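DUF269-containing protein (Cyanothece sp. ATCC 51142, PDB 3NJ2) is of unknown function but, as a member of the DUF269 family, is associated with nitrogen fixation in this cyanobacterium. Local coordinates at residues L87-Y92 / H140-D145; C91-I96 / V132-R137; L106-V111 / A122-G127. All coordinates share one frame; numbering follows the deposited sequence.

Interaction 1. Residues L87-Y92 / H140-D145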
# COMPACT_ATOMS: atom_id res chain seq x y z
N LEU B 87 -12.67 1.90 -5.48
CA LEU B 87 -13.12 0.50 -5.41
C LEU B 87 -12.96 -0.17 -6.79
O LEU B 87 -12.53 -1.35 -6.82
CB LEU B 87 -14.59 0.48 -4.88
CG LEU B 87 -15.05 -0.99 -4.69
CD1 LEU B 87 -14.22 -1.88 -3.75
CD2 LEU B 87 -16.46 -0.96 -4.09
N ARG B 88 -13.18 0.52 -7.90
CA ARG B 88 -12.86 -0.05 -9.24
C ARG B 88 -11.40 -0.38 -9.37
O ARG B 88 -11.09 -1.44 -9.86
CB ARG B 88 -13.26 0.79 -10.50
CG ARG B 88 -14.80 0.81 -10.69
CD ARG B 88 -15.14 1.23 -12.08
NE ARG B 88 -14.64 2.61 -12.30
CZ ARG B 88 -15.29 3.71 -11.87
NH1 ARG B 88 -16.45 3.60 -11.21
NH2 ARG B 88 -14.78 4.92 -12.09
N ILE B 89 -10.53 0.51 -8.94
CA ILE B 89 -9.12 0.19 -9.10
C ILE B 89 -8.78 -0.96 -8.14
O ILE B 89 -8.02 -1.86 -8.60
CB ILE B 89 -8.28 1.40 -8.64
CG1 ILE B 89 -8.62 2.59 -9.47
CG2 ILE B 89 -6.73 1.08 -8.74
CD1 ILE B 89 -7.96 3.90 -9.03
N LEU B 90 -9.30 -1.04 -6.89
CA LEU B 90 -9.03 -2.18 -6.00
C LEU B 90 -9.52 -3.48 -6.64
O LEU B 90 -8.76 -4.46 -6.67
CB LEU B 90 -9.71 -1.90 -4.67
CG LEU B 90 -9.26 -2.55 -3.39
CD1 LEU B 90 -7.73 -2.57 -3.25
CD2 LEU B 90 -9.86 -1.65 -2.30
N CYS B 91 -10.69 -3.43 -7.28
CA CYS B 91 -11.22 -4.66 -7.87
C CYS B 91 -10.44 -5.15 -9.07
O CYS B 91 -10.23 -6.38 -9.22
CB CYS B 91 -12.69 -4.50 -8.26
SG CYS B 91 -13.80 -4.54 -6.75
N TYR B 92 -9.90 -4.22 -9.86
CA TYR B 92 -8.98 -4.53 -10.95
C TYR B 92 -7.77 -5.26 -10.45
O TYR B 92 -7.43 -6.39 -10.94
CB TYR B 92 -8.59 -3.21 -11.66
CG TYR B 92 -7.65 -3.34 -12.81
CD1 TYR B 92 -8.10 -3.80 -14.08
CD2 TYR B 92 -6.33 -2.98 -12.68
CE1 TYR B 92 -7.23 -3.88 -15.19
CE2 TYR B 92 -5.50 -3.01 -13.77
CZ TYR B 92 -5.96 -3.48 -15.01
OH TYR B 92 -5.08 -3.57 -16.05
N HIS B 140 -8.17 9.40 -10.53
CA HIS B 140 -9.61 9.76 -10.74
C HIS B 140 -10.04 9.36 -12.15
O HIS B 140 -11.25 9.10 -12.37
CB HIS B 140 -9.82 11.30 -10.61
CG HIS B 140 -9.27 11.89 -9.35
ND1 HIS B 140 -7.96 11.75 -8.91
CD2 HIS B 140 -9.90 12.59 -8.38
CE1 HIS B 140 -7.81 12.39 -7.76
NE2 HIS B 140 -8.99 12.88 -7.40
N ARG B 141 -9.14 9.42 -13.15
CA ARG B 141 -9.38 9.13 -14.59
C ARG B 141 -9.22 7.63 -14.97
O ARG B 141 -9.08 7.34 -16.16
CB ARG B 141 -8.42 9.94 -15.39
CG ARG B 141 -8.64 11.46 -15.17
CD ARG B 141 -7.73 12.30 -16.09
NE ARG B 141 -7.96 13.70 -15.72
CZ ARG B 141 -7.17 14.71 -16.11
NH1 ARG B 141 -6.09 14.45 -16.85
NH2 ARG B 141 -7.51 15.95 -15.80
N PHE B 142 -9.13 6.77 -13.93
CA PHE B 142 -8.88 5.31 -14.16
C PHE B 142 -9.90 4.81 -15.15
O PHE B 142 -11.11 5.01 -14.98
CB PHE B 142 -8.99 4.55 -12.86
CG PHE B 142 -8.66 3.13 -12.98
CD1 PHE B 142 -7.32 2.72 -13.14
CD2 PHE B 142 -9.69 2.20 -13.00
CE1 PHE B 142 -7.03 1.36 -13.25
CE2 PHE B 142 -9.41 0.86 -13.06
CZ PHE B 142 -8.12 0.44 -13.25
N GLY B 143 -9.41 4.06 -16.12
CA GLY B 143 -10.33 3.52 -17.14
C GLY B 143 -9.58 3.19 -18.42
O GLY B 143 -8.34 3.44 -18.53
N PHE B 144 -10.31 2.57 -19.37
CA PHE B 144 -9.73 2.03 -20.59
C PHE B 144 -10.54 2.35 -21.82
O PHE B 144 -11.75 2.49 -21.73
CB PHE B 144 -9.60 0.50 -20.47
CG PHE B 144 -8.78 0.04 -19.25
CD1 PHE B 144 -7.44 -0.25 -19.36
CD2 PHE B 144 -9.38 0.02 -17.96
CE1 PHE B 144 -6.72 -0.62 -18.17
CE2 PHE B 144 -8.64 -0.31 -16.79
CZ PHE B 144 -7.32 -0.65 -16.93
N ASP B 145 -9.86 2.58 -22.95
CA ASP B 145 -10.62 2.94 -24.16
C ASP B 145 -11.68 1.95 -24.61
O ASP B 145 -12.69 2.35 -25.14
CB ASP B 145 -9.73 3.19 -25.37
CG ASP B 145 -8.72 4.30 -25.14
OD1 ASP B 145 -8.89 5.13 -24.21
OD2 ASP B 145 -7.72 4.29 -25.93
O HOH W 1 -12.62 6.90 -13.61
O HOH W 2 -13.12 3.36 -14.62
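Phe142, in the loop 140-145, reaches across to the helical segment 87-92, lies against Ile89 from CB through the ring and reaches Tyr92 with its far corner, CZ. With CG anti to the backbone N (chi1 -176°), the ring is carried out to the helix. Its CB lies against CG1 and CD1 of Ile89. The ring itself receives Ile89 over one face: CG1 stands 3.7 Å from the centroid, a CH-pi contact 19° off the ring normal, and comes within 3.6 Å of Phe142 CG. Phe142 CZ ends 3.8 Å from Tyr92 CG, above the tyrosine face, which makes the pair T-shaped with ring planes at 70°. Phe144 CZ approaches the same tyrosine at CE1 (3.7 Å), its ring oblique to that of Tyr92, and completes an aromatic cluster. The polar link is made through water: one molecule accepts from Arg88 NE and donates to Phe142 O, while a second joins Arg88 NH2 to the carbonyl oxygens of His140 and Phe142. This part of helix 83-104 is in contact with helix 147-167 through Tyr92, on Leu150 and Gln153, and with strand 109-114 through Ile89, on Val112 and Leu114.

Interaction 2. Residues C91-I96 / V132-R137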
# COMPACT_ATOMS: atom_id res chain seq x y z
N CYS B 91 -10.69 -3.43 -7.28
CA CYS B 91 -11.22 -4.66 -7.87
C CYS B 91 -10.44 -5.15 -9.07
O CYS B 91 -10.23 -6.38 -9.22
CB CYS B 91 -12.69 -4.50 -8.26
SG CYS B 91 -13.80 -4.54 -6.75
N TYR B 92 -9.90 -4.22 -9.86
CA TYR B 92 -8.98 -4.53 -10.95
C TYR B 92 -7.77 -5.26 -10.45
O TYR B 92 -7.43 -6.39 -10.94
CB TYR B 92 -8.59 -3.21 -11.66
CG TYR B 92 -7.65 -3.34 -12.81
CD1 TYR B 92 -8.10 -3.80 -14.08
CD2 TYR B 92 -6.33 -2.98 -12.68
CE1 TYR B 92 -7.23 -3.88 -15.19
CE2 TYR B 92 -5.50 -3.01 -13.77
CZ TYR B 92 -5.96 -3.48 -15.01
OH TYR B 92 -5.08 -3.57 -16.05
N PHE B 93 -7.14 -4.73 -9.41
CA PHE B 93 -5.94 -5.40 -8.88
C PHE B 93 -6.25 -6.70 -8.15
O PHE B 93 -5.42 -7.60 -8.17
CB PHE B 93 -4.99 -4.42 -8.16
CG PHE B 93 -4.35 -3.46 -9.15
CD1 PHE B 93 -3.26 -3.91 -9.90
CD2 PHE B 93 -4.81 -2.10 -9.32
CE1 PHE B 93 -2.77 -3.09 -10.82
CE2 PHE B 93 -4.29 -1.28 -10.30
CZ PHE B 93 -3.24 -1.79 -11.05
N ARG B 94 -7.43 -6.75 -7.49
CA ARG B 94 -7.84 -8.04 -6.86
C ARG B 94 -8.13 -9.08 -7.91
O ARG B 94 -7.93 -10.33 -7.63
CB ARG B 94 -9.13 -7.83 -6.07
CG ARG B 94 -8.83 -7.09 -4.69
CD ARG B 94 -10.20 -6.57 -4.16
NE ARG B 94 -10.00 -6.01 -2.83
CZ ARG B 94 -10.83 -5.15 -2.23
NH1 ARG B 94 -11.94 -4.69 -2.85
NH2 ARG B 94 -10.52 -4.69 -1.03
N ALA B 95 -8.62 -8.67 -9.05
CA ALA B 95 -8.94 -9.60 -10.16
C ALA B 95 -7.60 -10.22 -10.68
O ALA B 95 -7.52 -11.46 -10.99
CB ALA B 95 -9.69 -8.86 -11.22
N ILE B 96 -6.57 -9.36 -10.75
CA ILE B 96 -5.27 -9.75 -11.24
C ILE B 96 -4.71 -10.73 -10.18
O ILE B 96 -4.21 -11.87 -10.52
CB ILE B 96 -4.38 -8.50 -11.41
CG1 ILE B 96 -4.83 -7.81 -12.65
CG2 ILE B 96 -2.80 -8.99 -11.53
CD1 ILE B 96 -4.31 -6.39 -12.70
N VAL B 132 2.89 -7.57 -8.29
CA VAL B 132 2.51 -6.37 -9.10
C VAL B 132 3.00 -5.24 -8.26
O VAL B 132 2.78 -5.23 -7.06
CB VAL B 132 1.01 -6.21 -9.24
CG1 VAL B 132 0.69 -4.83 -9.93
CG2 VAL B 132 0.46 -7.35 -10.04
N SER B 133 3.71 -4.28 -8.88
CA SER B 133 4.12 -3.07 -8.10
C SER B 133 4.04 -1.90 -9.07
O SER B 133 5.09 -1.46 -9.64
CB SER B 133 5.46 -3.18 -7.38
OG SER B 133 6.40 -3.80 -8.24
N ARG B 134 2.81 -1.38 -9.23
CA ARG B 134 2.42 -0.44 -10.28
C ARG B 134 2.22 0.99 -9.77
O ARG B 134 1.41 1.26 -8.89
CB ARG B 134 1.14 -0.93 -10.94
CG ARG B 134 0.81 -0.17 -12.15
CD ARG B 134 0.04 -1.10 -13.07
NE ARG B 134 -0.38 -0.36 -14.25
CZ ARG B 134 0.27 -0.36 -15.41
NH1 ARG B 134 1.39 -1.07 -15.58
NH2 ARG B 134 -0.23 0.35 -16.42
N SER B 135 2.96 1.93 -10.35
CA SER B 135 2.76 3.37 -10.05
C SER B 135 1.48 3.86 -10.72
O SER B 135 1.31 3.61 -11.94
CB SER B 135 3.95 4.09 -10.67
OG SER B 135 3.88 5.49 -10.42
N LEU B 136 0.59 4.45 -9.91
CA LEU B 136 -0.71 5.00 -10.29
C LEU B 136 -0.66 6.53 -10.29
O LEU B 136 -0.05 7.15 -9.41
CB LEU B 136 -1.82 4.60 -9.31
CG LEU B 136 -1.91 3.10 -9.10
CD1 LEU B 136 -2.97 2.81 -8.01
CD2 LEU B 136 -2.12 2.38 -10.44
N ARG B 137 -1.17 7.14 -11.35
CA ARG B 137 -1.18 8.58 -11.45
C ARG B 137 -2.57 8.96 -12.01
O ARG B 137 -3.17 8.14 -12.80
CB ARG B 137 0.02 9.11 -12.33
CG ARG B 137 -0.06 8.83 -13.75
CD ARG B 137 1.14 9.43 -14.56
NE ARG B 137 0.87 9.28 -15.98
CZ ARG B 137 1.78 9.18 -16.95
NH1 ARG B 137 3.08 9.19 -16.71
NH2 ARG B 137 1.35 9.05 -18.20
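Phe93 of the helical segment 91-96 meets three residues of strand 132-136, Val132, Arg134 and Leu136, in helix-on-sheet packing, with helix 83-104 against a three-stranded antiparallel sheet. The axes of the two short segments approach to 11.1 Å, with N-to-C directions 154° apart, so the strand runs roughly antiparallel to the helix. Every second strand residue turns its CB to the helix. Val132 CG1 is anti to the backbone N (chi1 172°), which sends it to within 4.0 Å of Phe93 CE1, while CG2, beside the backbone N, meets Ile96 CG2 at 3.9 Å; one valine thus fits each branch to a different helix residue, about one turn apart. Leu136 CD2 makes a looser contact with Phe93 CE2 at 4.3 Å. Arg134 takes part through the aliphatic part of its chain, extended from CG to NE, which crosses the phenyl group at about a right angle.

Around this first shell, the helix itself helps to set the phenylalanine: Tyr92 CD2 stands over one face of the Phe93 ring. Ile96 CD1 in turn sits above a face of Tyr92, and Ile96 also packs on Phe36 of helix 35-46 and Leu157 of helix 147-167. On the sheet side, backbone hydrogen bonds tie Val132 to Val124, Arg134 to Ala122 and Leu136 to Gly120, fixing the strand that presents these side chains. Ala122 touches Phe93 as well, so the ring spans two strands. The outer limit of the contact is marked by Arg134, whose CD lies close to the plane of the Phe93 ring at its edge, 3.9 Å from CZ.

Interaction 3. Residues L106-V111 / A122-G127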
# COMPACT_ATOMS: atom_id res chain seq x y z
N LEU B 106 -0.14 -19.38 -5.11
CA LEU B 106 0.42 -18.37 -4.14
C LEU B 106 -0.71 -17.47 -3.58
O LEU B 106 -1.38 -16.81 -4.33
CB LEU B 106 1.48 -17.46 -4.84
CG LEU B 106 2.08 -16.47 -3.83
CD1 LEU B 106 2.94 -17.11 -2.68
CD2 LEU B 106 2.99 -15.53 -4.58
N LEU B 107 -0.93 -17.47 -2.27
CA LEU B 107 -1.95 -16.60 -1.69
C LEU B 107 -1.46 -15.15 -1.86
O LEU B 107 -0.31 -14.86 -1.48
CB LEU B 107 -2.11 -16.91 -0.17
CG LEU B 107 -2.70 -18.34 0.03
CD1 LEU B 107 -2.58 -18.74 1.50
CD2 LEU B 107 -4.13 -18.58 -0.45
N CYS B 108 -2.29 -14.26 -2.45
CA CYS B 108 -1.86 -12.94 -2.77
C CYS B 108 -2.76 -11.91 -2.02
O CYS B 108 -3.98 -12.16 -1.84
CB CYS B 108 -1.92 -12.74 -4.33
SG CYS B 108 -0.61 -13.49 -5.22
N GLN B 109 -2.17 -10.81 -1.60
CA GLN B 109 -2.91 -9.67 -1.00
C GLN B 109 -2.69 -8.41 -1.84
O GLN B 109 -1.76 -8.38 -2.68
CB GLN B 109 -2.45 -9.47 0.40
CG GLN B 109 -2.97 -10.79 1.14
CD GLN B 109 -2.55 -10.77 2.56
OE1 GLN B 109 -1.36 -10.85 2.87
NE2 GLN B 109 -3.53 -10.67 3.44
N VAL B 110 -3.68 -7.53 -1.73
CA VAL B 110 -3.70 -6.34 -2.57
C VAL B 110 -3.84 -5.10 -1.72
O VAL B 110 -4.71 -5.03 -0.78
CB VAL B 110 -4.88 -6.42 -3.58
CG1 VAL B 110 -4.92 -5.16 -4.45
CG2 VAL B 110 -4.81 -7.67 -4.49
N VAL B 111 -3.03 -4.05 -2.03
CA VAL B 111 -3.27 -2.70 -1.53
C VAL B 111 -3.21 -1.70 -2.67
O VAL B 111 -2.32 -1.75 -3.53
CB VAL B 111 -2.14 -2.39 -0.49
CG1 VAL B 111 -1.82 -0.85 -0.30
CG2 VAL B 111 -2.46 -3.08 0.78
N ALA B 122 -0.32 0.59 -6.75
CA ALA B 122 -1.07 -0.65 -6.63
C ALA B 122 -0.04 -1.74 -6.38
O ALA B 122 0.85 -1.94 -7.20
CB ALA B 122 -1.85 -0.89 -7.90
N LEU B 123 -0.25 -2.48 -5.28
CA LEU B 123 0.71 -3.48 -4.84
C LEU B 123 0.01 -4.83 -4.71
O LEU B 123 -1.03 -4.91 -4.07
CB LEU B 123 1.34 -3.14 -3.50
CG LEU B 123 1.93 -1.71 -3.60
CD1 LEU B 123 2.41 -1.34 -2.21
CD2 LEU B 123 3.04 -1.69 -4.69
N VAL B 124 0.56 -5.87 -5.30
CA VAL B 124 0.06 -7.26 -5.04
C VAL B 124 1.24 -8.05 -4.58
O VAL B 124 2.27 -8.06 -5.26
CB VAL B 124 -0.56 -7.81 -6.26
CG1 VAL B 124 -1.14 -9.31 -6.01
CG2 VAL B 124 -1.71 -6.85 -6.85
N TRP B 125 1.12 -8.72 -3.45
CA TRP B 125 2.25 -9.53 -2.97
C TRP B 125 1.78 -10.85 -2.44
O TRP B 125 0.67 -10.94 -1.97
CB TRP B 125 3.12 -8.86 -1.93
CG TRP B 125 2.57 -8.70 -0.61
CD1 TRP B 125 2.90 -9.42 0.54
CD2 TRP B 125 1.50 -7.79 -0.22
NE1 TRP B 125 2.11 -9.00 1.60
CE2 TRP B 125 1.29 -7.98 1.19
CE3 TRP B 125 0.76 -6.78 -0.87
CZ2 TRP B 125 0.35 -7.24 1.93
CZ3 TRP B 125 -0.22 -6.07 -0.13
CH2 TRP B 125 -0.41 -6.32 1.26
N GLY B 126 2.71 -11.81 -2.52
CA GLY B 126 2.43 -13.18 -1.99
C GLY B 126 3.74 -13.61 -1.34
O GLY B 126 4.77 -13.41 -1.92
N GLY B 127 3.68 -14.16 -0.11
CA GLY B 127 4.96 -14.45 0.60
C GLY B 127 5.65 -13.10 0.77
O GLY B 127 5.05 -12.21 1.29
O HOH W 3 1.17 -15.11 0.83
O HOH W 4 0.28 -11.78 0.84
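Trp125 and Val111 meet on one face of the two strands, where Val111 CG2 lies at the edge of the indole, near its plane and 3.8 Å from CZ3. The indole is laid across the neighbouring strand by a chi1 of 72°, which sets CG between the backbone N and the carbonyl carbon. Gln109 CB sits over one face of the six-membered ring, 3.9 Å from its centroid, a CH-pi contact 12° off the normal. On the other face of the sheet, Val110 and Val124 lie side by side, CG2 against CG2, and Val124 CG1 touches Cys108 CB. Val110 and Val124 both pack on Ala97 of helix 83-104. Trp125, by contrast, meets Trp121 of the second subunit edge-to-face, and Leu123 meets its counterpart Leu123 there, so the Trp125 face belongs to the dimer interface.

Between these layers runs the backbone ladder. Gln109 N donates to Trp125 O (2.9 Å), and Trp125 N returns a bond to Gln109 O (3.0 Å). Val111 and Leu123 form the next such pair, its shorter bond running from Leu123 N to Val111 O (2.8 Å). Val110 and Val124 are the non-hydrogen-bonded pair between them. Toward the chain ends, Leu106 CD2 lies 3.5 Å from Gly126 CA, directly against the backbone of a residue that has no side chain.

Water finishes the polar edge. One molecule donates to both Gln109 OE1 and Trp125 O, also standing over the indole; another joins Leu107 O to Gly127 N, in the loop ends of the two segments. The register and the bonding pattern are those of an antiparallel beta hairpin, strands 109-114 and 120-126.

Interactions 1 and 2 are buried and share helix 83-104, overlapping at Cys91 and Tyr92, with centres about 9 Å apart; interaction 3 lies farther from the chain centre, is partly buried and borders the second subunit. The first two join the helix to a loop and to a strand through side chains, largely aromatic in 87-92/140-145, with one isoleucine over a ring face and bridging waters, and mainly aliphatic around one phenyl ring in 91-96/132-137. The third instead rests on a backbone ladder. Interactions 2 and 3 meet within the sheet, where strands 120-126 and 129-136 are neighbours and Phe93 CE2 touches Ala122 CB at 3.4 Å. Along the chain, interaction 3 is nested inside the loops closed by both others.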